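Local coordinates for Lmo1499 protein (Listeria monocytogenes, PDB 4IIW), which probably acts as a lytic transglycosylase of the MltG family, cleaving nascent peptidoglycan strands endolytically to terminate their elongation, at residues 85-88 and 89-93; 96-99 and 100-104; 136-139 and 140-144; 181-185 and 186-190. All coordinates share one frame; numbering follows the deposited sequence.

Contact 1. Residues 85-88 and 89-93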
ATOM      1  N   TYR B  85      22.474 -10.975  12.103  1.00 65.07           N
ATOM      2  CA  TYR B  85      21.309 -10.850  12.977  1.00 64.70           C
ATOM      3  C   TYR B  85      20.617 -12.197  13.235  1.00 66.82           C
ATOM      4  O   TYR B  85      20.637 -13.076  12.378  1.00 65.74           O
ATOM      5  CB  TYR B  85      20.291  -9.921  12.306  1.00 60.24           C
ATOM      6  CG  TYR B  85      20.791  -8.511  12.063  1.00 60.36           C
ATOM      7  CD1 TYR B  85      20.590  -7.506  13.016  1.00 59.90           C
ATOM      8  CD2 TYR B  85      21.471  -8.176  10.886  1.00 58.26           C
ATOM      9  CE1 TYR B  85      21.044  -6.214  12.805  1.00 58.45           C
ATOM     10  CE2 TYR B  85      21.932  -6.866  10.665  1.00 55.47           C
ATOM     11  CZ  TYR B  85      21.709  -5.898  11.630  1.00 55.58           C
ATOM     12  OH  TYR B  85      22.173  -4.622  11.454  1.00 54.64           O
ATOM     13  N   GLU B  86      20.030 -12.367  14.426  1.00 70.42           N
ATOM     14  CA  GLU B  86      19.202 -13.550  14.716  1.00 72.43           C
ATOM     15  C   GLU B  86      17.759 -13.106  14.670  1.00 69.43           C
ATOM     16  O   GLU B  86      17.278 -12.392  15.548  1.00 71.25           O
ATOM     17  CB  GLU B  86      19.522 -14.244  16.043  1.00 77.71           C
ATOM     18  CG  GLU B  86      20.675 -15.239  15.920  1.00 85.00           C
ATOM     19  CD  GLU B  86      20.940 -16.040  17.193  1.00 96.03           C
ATOM     20  OE1 GLU B  86      22.072 -16.558  17.331  1.00101.05           O
ATOM     21  OE2 GLU B  86      20.032 -16.149  18.053  1.00101.74           O
ATOM     22  N   LEU B  87      17.093 -13.531  13.609  1.00 66.55           N
ATOM     23  CA  LEU B  87      15.715 -13.192  13.356  1.00 64.14           C
ATOM     24  C   LEU B  87      14.887 -14.460  13.403  1.00 65.68           C
ATOM     25  O   LEU B  87      15.405 -15.566  13.284  1.00 67.89           O
ATOM     26  CB  LEU B  87      15.590 -12.549  11.965  1.00 59.53           C
ATOM     27  CG  LEU B  87      16.522 -11.365  11.678  1.00 55.02           C
ATOM     28  CD1 LEU B  87      16.431 -10.950  10.231  1.00 48.87           C
ATOM     29  CD2 LEU B  87      16.220 -10.187  12.603  1.00 54.17           C
ATOM     30  N   SER B  88      13.591 -14.282  13.560  1.00 65.68           N
ATOM     31  CA  SER B  88      12.660 -15.383  13.634  1.00 67.66           C
ATOM     32  C   SER B  88      11.609 -15.218  12.530  1.00 64.39           C
ATOM     33  O   SER B  88      11.293 -14.095  12.144  1.00 60.92           O
ATOM     34  CB  SER B  88      12.001 -15.362  15.011  1.00 70.38           C
ATOM     35  OG  SER B  88      11.084 -16.422  15.154  1.00 76.91           O
ATOM     36  N   PRO B  89      11.085 -16.331  11.987  1.00 65.20           N
ATOM     37  CA  PRO B  89      10.033 -16.106  11.015  1.00 63.35           C
ATOM     38  C   PRO B  89       8.785 -15.607  11.746  1.00 63.43           C
ATOM     39  O   PRO B  89       8.619 -15.850  12.940  1.00 65.38           O
ATOM     40  CB  PRO B  89       9.803 -17.492  10.384  1.00 64.98           C
ATOM     41  CG  PRO B  89      10.672 -18.453  11.137  1.00 68.39           C
ATOM     42  CD  PRO B  89      11.216 -17.751  12.335  1.00 69.15           C
ATOM     43  N   ALA B  90       7.941 -14.882  11.035  1.00 61.86           N
ATOM     44  CA  ALA B  90       6.723 -14.314  11.611  1.00 64.15           C
ATOM     45  C   ALA B  90       7.032 -13.174  12.584  1.00 65.08           C
ATOM     46  O   ALA B  90       6.107 -12.598  13.165  1.00 68.20           O
ATOM     47  CB  ALA B  90       5.871 -15.388  12.284  1.00 66.90           C
HETATM   48  N   MSE B  91       8.324 -12.871  12.765  1.00 63.91           N
HETATM   49  CA  MSE B  91       8.766 -11.757  13.595  1.00 62.67           C
HETATM   50  C   MSE B  91       8.169 -10.527  12.931  1.00 59.10           C
HETATM   51  O   MSE B  91       8.314 -10.322  11.727  1.00 56.91           O
HETATM   52  CB  MSE B  91      10.307 -11.685  13.645  1.00 62.36           C
HETATM   53  CG  MSE B  91      10.917 -10.448  14.338  1.00 62.98           C
HETATM   54 SE   MSE B  91      12.885 -10.516  14.618  0.87 59.83          SE
HETATM   55  CE  MSE B  91      12.894 -11.885  15.990  1.00 57.39           C
ATOM     56  N   ASN B  92       7.440  -9.753  13.712  1.00 59.69           N
ATOM     57  CA  ASN B  92       6.797  -8.558  13.238  1.00 58.78           C
ATOM     58  C   ASN B  92       7.805  -7.719  12.458  1.00 55.20           C
ATOM     59  O   ASN B  92       8.931  -7.541  12.908  1.00 56.25           O
ATOM     60  CB  ASN B  92       6.249  -7.775  14.433  1.00 62.36           C
ATOM     61  CG  ASN B  92       5.688  -6.443  14.035  1.00 69.81           C
ATOM     62  OD1 ASN B  92       6.282  -5.403  14.340  1.00 76.37           O
ATOM     63  ND2 ASN B  92       4.571  -6.454  13.286  1.00 72.97           N
ATOM     64  N   THR B  93       7.393  -7.209  11.296  1.00 51.49           N
ATOM     65  CA  THR B  93       8.246  -6.406  10.421  1.00 48.05           C
ATOM     66  C   THR B  93       8.921  -5.251  11.152  1.00 50.33           C
ATOM     67  O   THR B  93      10.082  -4.923  10.888  1.00 49.09           O
ATOM     68  CB  THR B  93       7.411  -5.800   9.241  1.00 46.82           C
ATOM     69  OG1 THR B  93       6.570  -6.809   8.687  1.00 44.57           O
ATOM     70  CG2 THR B  93       8.311  -5.186   8.142  1.00 35.90           C
TER
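Ser88 O accepts the backbone N-H of Met91 at 3.3 Å, the one hydrogen bond between residues 85-88 and 89-93. The N-H points at the oxygen with an angle of 148°, and the donor sits above the carbonyl plane. This bond closes a type II beta turn, with Pro89 and Ala90 at its two central positions and Ala90 supplying the positive phi expected of the third residue. The turn follows strand 83-87, whose antiparallel partner is strand 39-43, and leads into helix 93-102, which Asn92 precedes as N-cap.

Met91, a selenomethionine, folds back against the end of the strand. With CG anti to the backbone N (chi1 172°) the chain runs straight as far as SE, then bends at chi3 (-70°) to bring the methyl over Ser88. There CE lies 3.5 Å from Ser88 N and 3.7 Å from Ser88 CB. SE meets Leu87 CD2 at 3.9 Å, the two side chains crossing at about a right angle. Ser88 OG takes no part in this packing and is hydrogen-bonded to Glu37 O instead. Met91 O accepts a hydrogen bond from Asn76 ND2 of a second subunit.

Contact 2. Residues 96-99 and 100-104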
ATOM      1  N   ILE B  96      11.934  -6.430  13.035  1.00 52.50           N
ATOM      2  CA  ILE B  96      13.049  -6.777  12.175  1.00 50.73           C
ATOM      3  C   ILE B  96      13.804  -5.519  11.862  1.00 51.77           C
ATOM      4  O   ILE B  96      14.986  -5.395  12.163  1.00 53.33           O
ATOM      5  CB  ILE B  96      12.623  -7.435  10.865  1.00 47.41           C
ATOM      6  CG1 ILE B  96      11.888  -8.753  11.134  1.00 48.55           C
ATOM      7  CG2 ILE B  96      13.838  -7.714  10.027  1.00 44.35           C
ATOM      8  CD1 ILE B  96      11.225  -9.370   9.898  1.00 36.96           C
ATOM      9  N   VAL B  97      13.080  -4.563  11.300  1.00 52.48           N
ATOM     10  CA  VAL B  97      13.635  -3.287  10.884  1.00 51.92           C
ATOM     11  C   VAL B  97      14.291  -2.550  12.041  1.00 55.24           C
ATOM     12  O   VAL B  97      15.353  -1.975  11.892  1.00 55.54           O
ATOM     13  CB  VAL B  97      12.520  -2.460  10.225  1.00 51.47           C
ATOM     14  CG1 VAL B  97      12.958  -1.034   9.928  1.00 48.93           C
ATOM     15  CG2 VAL B  97      12.066  -3.186   8.963  1.00 46.09           C
ATOM     16  N   LYS B  98      13.683  -2.629  13.208  1.00 58.81           N
ATOM     17  CA  LYS B  98      14.197  -1.937  14.389  1.00 63.53           C
ATOM     18  C   LYS B  98      15.571  -2.501  14.826  1.00 63.76           C
ATOM     19  O   LYS B  98      16.446  -1.741  15.218  1.00 65.55           O
ATOM     20  CB  LYS B  98      13.151  -2.003  15.507  1.00 66.51           C
ATOM     21  CG  LYS B  98      12.854  -0.638  16.148  1.00 75.83           C
ATOM     22  CD  LYS B  98      11.412  -0.596  16.735  1.00 84.71           C
ATOM     23  CE  LYS B  98      10.917   0.840  16.994  1.00 88.57           C
ATOM     24  NZ  LYS B  98       9.492   0.882  17.454  1.00 91.44           N
ATOM     25  N   LYS B  99      15.756  -3.820  14.740  1.00 62.80           N
ATOM     26  CA  LYS B  99      17.054  -4.449  15.043  1.00 64.37           C
ATOM     27  C   LYS B  99      18.139  -3.971  14.080  1.00 63.20           C
ATOM     28  O   LYS B  99      19.254  -3.660  14.491  1.00 66.35           O
ATOM     29  CB  LYS B  99      16.989  -5.982  14.968  1.00 64.29           C
ATOM     30  CG  LYS B  99      16.573  -6.723  16.244  1.00 67.55           C
ATOM     31  CD  LYS B  99      16.570  -8.250  16.000  1.00 67.28           C
ATOM     32  CE  LYS B  99      16.537  -9.083  17.290  1.00 75.31           C
ATOM     33  NZ  LYS B  99      17.837  -9.072  18.018  1.00 75.78           N
HETATM   34  N   MSE B 100      17.821  -3.920  12.798  1.00 59.71           N
HETATM   35  CA  MSE B 100      18.791  -3.464  11.803  1.00 59.12           C
HETATM   36  C   MSE B 100      19.112  -1.962  11.938  1.00 59.20           C
HETATM   37  O   MSE B 100      20.250  -1.560  11.763  1.00 59.78           O
HETATM   38  CB  MSE B 100      18.315  -3.812  10.392  1.00 56.40           C
HETATM   39  CG  MSE B 100      18.212  -5.312  10.150  1.00 56.73           C
HETATM   40 SE   MSE B 100      17.626  -5.833   8.380  0.93 52.83          SE
HETATM   41  CE  MSE B 100      17.747  -7.731   8.608  1.00 54.93           C
ATOM     42  N   GLN B 101      18.117  -1.146  12.251  1.00 58.60           N
ATOM     43  CA  GLN B 101      18.343   0.282  12.441  1.00 60.43           C
ATOM     44  C   GLN B 101      19.317   0.507  13.580  1.00 64.65           C
ATOM     45  O   GLN B 101      20.325   1.195  13.420  1.00 65.46           O
ATOM     46  CB  GLN B 101      17.036   1.037  12.734  1.00 59.80           C
ATOM     47  CG  GLN B 101      16.155   1.260  11.506  1.00 56.46           C
ATOM     48  CD  GLN B 101      14.922   2.087  11.813  1.00 57.03           C
ATOM     49  OE1 GLN B 101      14.063   1.674  12.593  1.00 60.83           O
ATOM     50  NE2 GLN B 101      14.816   3.250  11.178  1.00 48.43           N
ATOM     51  N   GLU B 102      19.001  -0.083  14.726  1.00 67.26           N
ATOM     52  CA  GLU B 102      19.837   0.021  15.928  1.00 72.15           C
ATOM     53  C   GLU B 102      21.121  -0.795  15.803  1.00 72.65           C
ATOM     54  O   GLU B 102      22.069  -0.583  16.540  1.00 77.10           O
ATOM     55  CB  GLU B 102      19.050  -0.443  17.157  1.00 74.38           C
ATOM     56  CG  GLU B 102      17.855   0.449  17.498  1.00 79.30           C
ATOM     57  CD  GLU B 102      16.878  -0.204  18.474  1.00 86.00           C
ATOM     58  OE1 GLU B 102      17.226  -1.234  19.080  1.00 89.95           O
ATOM     59  OE2 GLU B 102      15.745   0.307  18.620  1.00 90.91           O
ATOM     60  N   GLY B 103      21.143  -1.736  14.874  1.00 70.07           N
ATOM     61  CA  GLY B 103      22.317  -2.563  14.656  1.00 70.92           C
ATOM     62  C   GLY B 103      22.542  -3.560  15.771  1.00 73.37           C
ATOM     63  O   GLY B 103      23.688  -3.824  16.141  1.00 76.66           O
ATOM     64  N   LYS B 104      21.452  -4.115  16.306  1.00 71.64           N
ATOM     65  CA  LYS B 104      21.536  -5.096  17.378  1.00 73.79           C
ATOM     66  C   LYS B 104      21.832  -6.446  16.764  1.00 71.24           C
ATOM     67  O   LYS B 104      20.957  -7.289  16.625  1.00 70.50           O
ATOM     68  CB  LYS B 104      20.255  -5.128  18.225  1.00 74.84           C
ATOM     69  CG  LYS B 104      19.975  -3.829  19.042  1.00 78.44           C
ATOM     70  CD  LYS B 104      21.061  -3.463  20.108  1.00 86.71           C
ATOM     71  CE  LYS B 104      21.133  -4.468  21.269  1.00 92.33           C
ATOM     72  NZ  LYS B 104      21.983  -4.003  22.413  1.00 96.73           N
TER
HETATM   73  O   HOH W   1      20.494 -10.034  16.276  1.00 73.05           O
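Gln101 lies along the last turns of helix 93-102 against Val97, one turn earlier. Its CB passes 3.6 Å from Val97 O and its CG 3.4 Å from the same oxygen, which also accepts the Gln101 backbone N-H. Further out, CD and OE1 reach the CG1 methyl of Val97, OE1 at 4.0 Å. CG is placed anti to the carbonyl carbon (chi1 -76°) and the chain is extended beyond it, which carries NE2 past Val97 to a hydrogen bond with Asn79 OD1.

Met100, a selenomethionine, runs beside Ile96 in the same direction, and its CE comes within 4.2 Å of Ile96 CG2. On the exposed face Glu102 OE2 rests on the aliphatic part of Lys98, 3.9 Å from CG, while the ammonium group stays too distant for a salt bridge. Lys99 reaches round the end of the helix, where a water donates to Lys104 O and accepts a weak bond from Lys99 NZ.

The backbone ends in a Schellman motif: Lys104 N donates to Lys99 O at 2.9 Å, Gly103 N bonds weakly to Met100 O at 3.2 Å, and Gly103 is the C-prime residue with positive phi.

Contact 3. Residues 136-139 and 140-144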
ATOM      1  N   ALA B 136      39.400   1.520  16.224  1.00 68.21           N
ATOM      2  CA  ALA B 136      40.546   2.434  16.209  1.00 68.65           C
ATOM      3  C   ALA B 136      41.347   2.418  17.524  1.00 65.80           C
ATOM      4  O   ALA B 136      42.569   2.494  17.497  1.00 64.06           O
ATOM      5  CB  ALA B 136      40.083   3.867  15.873  1.00 71.32           C
ATOM      6  N   ASP B 137      40.650   2.311  18.658  1.00 65.54           N
ATOM      7  CA  ASP B 137      41.291   2.303  19.989  1.00 64.31           C
ATOM      8  C   ASP B 137      42.027   1.003  20.271  1.00 60.28           C
ATOM      9  O   ASP B 137      43.112   1.013  20.861  1.00 60.29           O
ATOM     10  CB  ASP B 137      40.252   2.487  21.078  1.00 64.88           C
ATOM     11  CG  ASP B 137      39.485   3.765  20.940  1.00 74.26           C
ATOM     12  OD1 ASP B 137      39.864   4.615  20.090  1.00 81.05           O
ATOM     13  OD2 ASP B 137      38.490   3.919  21.686  1.00 78.62           O
ATOM     14  N   VAL B 138      41.403  -0.110  19.886  1.00 57.22           N
ATOM     15  CA  VAL B 138      41.981  -1.421  20.054  1.00 52.78           C
ATOM     16  C   VAL B 138      43.260  -1.509  19.249  1.00 53.66           C
ATOM     17  O   VAL B 138      44.231  -2.088  19.707  1.00 52.96           O
ATOM     18  CB  VAL B 138      41.003  -2.528  19.596  1.00 52.85           C
ATOM     19  CG1 VAL B 138      41.670  -3.913  19.619  1.00 40.69           C
ATOM     20  CG2 VAL B 138      39.750  -2.505  20.457  1.00 49.63           C
ATOM     21  N   LEU B 139      43.265  -0.945  18.041  1.00 56.07           N
ATOM     22  CA  LEU B 139      44.486  -0.933  17.227  1.00 55.96           C
ATOM     23  C   LEU B 139      45.546  -0.056  17.885  1.00 56.15           C
ATOM     24  O   LEU B 139      46.726  -0.406  17.910  1.00 55.73           O
ATOM     25  CB  LEU B 139      44.223  -0.453  15.796  1.00 58.01           C
ATOM     26  CG  LEU B 139      43.594  -1.455  14.821  1.00 58.14           C
ATOM     27  CD1 LEU B 139      43.459  -0.793  13.471  1.00 53.93           C
ATOM     28  CD2 LEU B 139      44.408  -2.766  14.693  1.00 48.94           C
ATOM     29  N   LYS B 140      45.132   1.089  18.408  1.00 57.77           N
ATOM     30  CA  LYS B 140      46.069   1.966  19.088  1.00 59.23           C
ATOM     31  C   LYS B 140      46.687   1.276  20.317  1.00 55.98           C
ATOM     32  O   LYS B 140      47.882   1.375  20.540  1.00 55.57           O
ATOM     33  CB  LYS B 140      45.392   3.259  19.520  1.00 61.67           C
ATOM     34  CG  LYS B 140      46.362   4.222  20.174  1.00 66.23           C
ATOM     35  CD  LYS B 140      45.721   5.576  20.480  1.00 71.81           C
ATOM     36  CE  LYS B 140      46.769   6.536  21.033  1.00 73.44           C
ATOM     37  NZ  LYS B 140      46.205   7.853  21.381  1.00 76.93           N
ATOM     38  N   THR B 141      45.868   0.590  21.106  1.00 53.46           N
ATOM     39  CA  THR B 141      46.374  -0.079  22.287  1.00 52.87           C
ATOM     40  C   THR B 141      47.422  -1.103  21.873  1.00 51.67           C
ATOM     41  O   THR B 141      48.490  -1.189  22.460  1.00 50.93           O
ATOM     42  CB  THR B 141      45.255  -0.793  23.097  1.00 51.93           C
ATOM     43  OG1 THR B 141      44.332   0.165  23.631  1.00 52.56           O
ATOM     44  CG2 THR B 141      45.855  -1.561  24.244  1.00 50.57           C
HETATM   45  N   MSE B 142      47.100  -1.881  20.852  1.00 51.08           N
HETATM   46  CA  MSE B 142      48.013  -2.892  20.352  1.00 49.82           C
HETATM   47  C   MSE B 142      49.396  -2.327  20.105  1.00 50.39           C
HETATM   48  O   MSE B 142      50.382  -2.924  20.515  1.00 48.66           O
HETATM   49  CB  MSE B 142      47.460  -3.543  19.061  1.00 49.48           C
HETATM   50  CG  MSE B 142      46.356  -4.571  19.322  1.00 48.41           C
HETATM   51 SE   MSE B 142      45.302  -5.126  17.780  0.83 48.15          SE
HETATM   52  CE  MSE B 142      44.354  -6.620  18.608  1.00 41.16           C
ATOM     53  N   ASP B 143      49.453  -1.174  19.441  1.00 53.93           N
ATOM     54  CA  ASP B 143      50.725  -0.532  19.068  1.00 56.41           C
ATOM     55  C   ASP B 143      51.192   0.546  20.050  1.00 57.14           C
ATOM     56  O   ASP B 143      52.195   1.212  19.793  1.00 59.41           O
ATOM     57  CB  ASP B 143      50.642   0.058  17.630  1.00 59.22           C
ATOM     58  CG  ASP B 143      50.620  -1.034  16.515  1.00 62.22           C
ATOM     59  OD1 ASP B 143      50.285  -2.211  16.795  1.00 66.84           O
ATOM     60  OD2 ASP B 143      50.937  -0.705  15.348  1.00 68.54           O
ATOM     61  N   ASP B 144      50.495   0.718  21.170  1.00 55.92           N
ATOM     62  CA  ASP B 144      50.889   1.744  22.150  1.00 57.95           C
ATOM     63  C   ASP B 144      52.266   1.423  22.792  1.00 57.31           C
ATOM     64  O   ASP B 144      52.441   0.383  23.425  1.00 55.28           O
ATOM     65  CB  ASP B 144      49.819   1.886  23.236  1.00 57.02           C
ATOM     66  CG  ASP B 144      50.163   2.950  24.263  1.00 60.32           C
ATOM     67  OD1 ASP B 144      50.195   4.146  23.910  1.00 65.52           O
ATOM     68  OD2 ASP B 144      50.377   2.592  25.445  1.00 60.70           O
TER
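Thr141 N donates to Asp137 O at 2.8 Å, the shortest of four i to i+4 backbone hydrogen bonds that join residues 136-139 to 140-144 within helix 135-143. The others run from Lys140 N to Ala136 O, from Met142 N to Val138 O and from Asp143 N to Leu139 O, so that each carbonyl of the earlier turn is engaged by the next.

Among the side-chain polar groups, Thr141 OG1 is hydrogen-bonded to Glu191 OE2 and also lies 3.1 Å from Asp137 O. With chi1 at -65° the hydroxyl is anti to its own carbonyl carbon and turns back toward the preceding turn. Asp143 sends its carboxylate out of the contact, OD2 bonding to His170 ND1.

The apolar packing is carried by Met142, a selenomethionine whose extended chain touches Val138 with its methyl and Leu139 with its selenium. It runs alongside Val138, pointing the same way, and its CE ends 3.9 Å from Val138 CG1. Leu139 meets it at a slant, with CD2 4.0 Å from SE. Closer to the backbone, Met142 CG passes 3.3 Å from Val138 O.

Helix 119-129 covers this apolar face, receiving Val138, Leu139 and Met142, while helix 190-204 packs on Val138, Thr141 and Met142. Helix 135-143 thereby packs against both, and Asp144 serves as N-cap of the helix that follows, 145-154.

Contact 4. Residues 181-185 and 186-190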
ATOM      1  N   TYR B 181      38.775 -17.460  24.116  1.00 50.36           N
ATOM      2  CA  TYR B 181      38.941 -16.761  25.392  1.00 49.92           C
ATOM      3  C   TYR B 181      37.584 -16.312  25.887  1.00 51.78           C
ATOM      4  O   TYR B 181      36.688 -16.109  25.075  1.00 53.09           O
ATOM      5  CB  TYR B 181      39.801 -15.516  25.182  1.00 47.61           C
ATOM      6  CG  TYR B 181      41.138 -15.791  24.554  1.00 47.12           C
ATOM      7  CD1 TYR B 181      41.281 -15.857  23.163  1.00 47.45           C
ATOM      8  CD2 TYR B 181      42.274 -15.973  25.345  1.00 42.05           C
ATOM      9  CE1 TYR B 181      42.513 -16.114  22.587  1.00 48.49           C
ATOM     10  CE2 TYR B 181      43.511 -16.227  24.775  1.00 42.85           C
ATOM     11  CZ  TYR B 181      43.627 -16.302  23.406  1.00 49.10           C
ATOM     12  OH  TYR B 181      44.866 -16.545  22.857  1.00 51.80           O
ATOM     13  N   THR B 182      37.437 -16.172  27.206  1.00 52.16           N
ATOM     14  CA  THR B 182      36.194 -15.663  27.819  1.00 54.57           C
ATOM     15  C   THR B 182      36.594 -14.768  28.994  1.00 55.57           C
ATOM     16  O   THR B 182      37.652 -14.961  29.587  1.00 54.57           O
ATOM     17  CB  THR B 182      35.272 -16.778  28.321  1.00 54.84           C
ATOM     18  OG1 THR B 182      35.873 -17.409  29.438  1.00 55.55           O
ATOM     19  CG2 THR B 182      35.031 -17.822  27.242  1.00 55.49           C
ATOM     20  N   PHE B 183      35.747 -13.801  29.332  1.00 58.77           N
ATOM     21  CA  PHE B 183      36.068 -12.840  30.379  1.00 59.78           C
ATOM     22  C   PHE B 183      34.932 -12.676  31.361  1.00 65.33           C
ATOM     23  O   PHE B 183      33.791 -12.482  30.957  1.00 67.12           O
ATOM     24  CB  PHE B 183      36.436 -11.497  29.733  1.00 58.21           C
ATOM     25  CG  PHE B 183      37.597 -11.610  28.803  1.00 51.66           C
ATOM     26  CD1 PHE B 183      38.881 -11.427  29.261  1.00 46.48           C
ATOM     27  CD2 PHE B 183      37.411 -11.984  27.492  1.00 50.19           C
ATOM     28  CE1 PHE B 183      39.965 -11.587  28.425  1.00 44.83           C
ATOM     29  CE2 PHE B 183      38.491 -12.138  26.638  1.00 48.95           C
ATOM     30  CZ  PHE B 183      39.776 -11.939  27.111  1.00 47.13           C
ATOM     31  N   LYS B 184      35.253 -12.775  32.653  1.00 68.74           N
ATOM     32  CA  LYS B 184      34.248 -12.613  33.704  1.00 73.31           C
ATOM     33  C   LYS B 184      33.828 -11.152  33.853  1.00 75.39           C
ATOM     34  O   LYS B 184      32.667 -10.873  34.184  1.00 79.42           O
ATOM     35  CB  LYS B 184      34.774 -13.116  35.058  1.00 74.26           C
ATOM     36  CG  LYS B 184      35.101 -14.610  35.119  1.00 76.69           C
ATOM     37  CD  LYS B 184      35.637 -15.009  36.502  1.00 79.93           C
ATOM     38  CE  LYS B 184      36.096 -16.468  36.534  1.00 81.40           C
ATOM     39  NZ  LYS B 184      36.518 -16.904  37.899  1.00 82.27           N
ATOM     40  N   GLY B 185      34.770 -10.232  33.616  1.00 74.66           N
ATOM     41  CA  GLY B 185      34.533  -8.785  33.734  1.00 75.74           C
ATOM     42  C   GLY B 185      33.323  -8.206  32.995  1.00 78.14           C
ATOM     43  O   GLY B 185      32.708  -8.862  32.138  1.00 77.70           O
ATOM     44  N   THR B 186      33.011  -6.947  33.315  1.00 79.81           N
ATOM     45  CA  THR B 186      31.858  -6.245  32.750  1.00 82.37           C
ATOM     46  C   THR B 186      32.202  -5.355  31.510  1.00 80.86           C
ATOM     47  O   THR B 186      31.628  -5.566  30.420  1.00 81.50           O
ATOM     48  CB  THR B 186      31.092  -5.474  33.889  1.00 85.86           C
ATOM     49  OG1 THR B 186      31.970  -4.549  34.539  1.00 89.07           O
ATOM     50  CG2 THR B 186      30.580  -6.464  34.955  1.00 85.83           C
ATOM     51  N   ASP B 187      33.106  -4.375  31.661  1.00 77.75           N
ATOM     52  CA  ASP B 187      33.544  -3.523  30.512  1.00 75.82           C
ATOM     53  C   ASP B 187      35.009  -3.821  30.257  1.00 69.35           C
ATOM     54  O   ASP B 187      35.879  -2.954  30.323  1.00 68.71           O
ATOM     55  CB  ASP B 187      33.354  -2.022  30.772  1.00 79.43           C
ATOM     56  CG  ASP B 187      31.906  -1.566  30.633  1.00 86.36           C
ATOM     57  OD1 ASP B 187      31.597  -0.444  31.117  1.00 90.77           O
ATOM     58  OD2 ASP B 187      31.088  -2.316  30.038  1.00 90.97           O
ATOM     59  N   VAL B 188      35.272  -5.072  29.960  1.00 62.49           N
ATOM     60  CA  VAL B 188      36.612  -5.520  29.760  1.00 56.90           C
ATOM     61  C   VAL B 188      37.357  -4.614  28.778  1.00 54.76           C
ATOM     62  O   VAL B 188      36.861  -4.319  27.694  1.00 56.38           O
ATOM     63  CB  VAL B 188      36.581  -6.998  29.357  1.00 54.74           C
ATOM     64  CG1 VAL B 188      37.816  -7.400  28.707  1.00 52.40           C
ATOM     65  CG2 VAL B 188      36.305  -7.832  30.584  1.00 53.35           C
ATOM     66  N   SER B 189      38.549  -4.167  29.182  1.00 51.11           N
ATOM     67  CA  SER B 189      39.365  -3.275  28.364  1.00 49.03           C
ATOM     68  C   SER B 189      40.140  -4.042  27.347  1.00 46.55           C
ATOM     69  O   SER B 189      40.420  -5.218  27.523  1.00 45.49           O
ATOM     70  CB  SER B 189      40.373  -2.495  29.200  1.00 48.00           C
ATOM     71  OG  SER B 189      41.445  -3.333  29.629  1.00 48.47           O
ATOM     72  N   ALA B 190      40.515  -3.347  26.288  1.00 47.15           N
ATOM     73  CA  ALA B 190      41.305  -3.927  25.234  1.00 47.42           C
ATOM     74  C   ALA B 190      42.636  -4.464  25.802  1.00 46.48           C
ATOM     75  O   ALA B 190      43.120  -5.526  25.378  1.00 43.84           O
ATOM     76  CB  ALA B 190      41.556  -2.891  24.123  1.00 48.74           C
TER
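Val188 CG2 fits into the bend of the loop between strand 180-181 and helix 190-204, touching Gly185 CA at 3.7 Å and Phe183 CB at 3.8 Å. Gly185 and Val188 bury more surface in this contact than any other residues, and Thr186, next to the glycine, follows them.

Val188 is the buried member. Its two methyls divide the work: CG2, beside the backbone N, takes the glycine and the phenylalanine CB, whereas CG1, anti to the backbone N (chi1 160°), lies over one face of the Phe183 ring, 4.2 Å from CG. On the phenylalanine, chi1 of -59° brings the ring to the valine's side, and chi2 of -90° turns a face to CG1. Farther along, the same two side chains rest on helix 190-204, Phe183 on Glu196 and Val188 on Ile193.

Gly185 contributes bare backbone. With no side chain of its own, it leaves CA open to the CG2 methyl, and the chain can pass close to Val188 as it reverses direction. Thr186 continues the chain at the exposed corner, and the surface it buries comes largely from its being the next residue after Gly185.

A tie from outside the loop reaches Val188 O, which accepts a hydrogen bond from Gln130 NE2, while Ser189 OG caps the following helix at Gln192 N. Between residues 181-185 and 186-190 themselves there is no hydrogen bond, so the two arms meet through van der Waals contact of a valine with an aromatic side chain and a glycine, a packing without directional bonds.

Contacts 1 and 2 belong to one unit and touch: strand 83-87 turns into helix 93-102, and Tyr85 packs on Lys99, Met100 and Lys104. Contacts 3 and 4 meet where Val138 and Thr141 touch Ala190, joining helix 135-143 to the start of helix 190-204. The two pairs stand apart, with nearest atoms about 12 Å from each other between contacts 2 and 4. Contacts 1 to 3 are partly buried and combine backbone hydrogen bonds with a selenomethionine packed on neighbouring side chains, in a turn, a helix end and a short helix. Contact 4 is a surface loop, held across its segments by apolar contacts without hydrogen bonds. Contacts 1 and 2 also meet a second subunit.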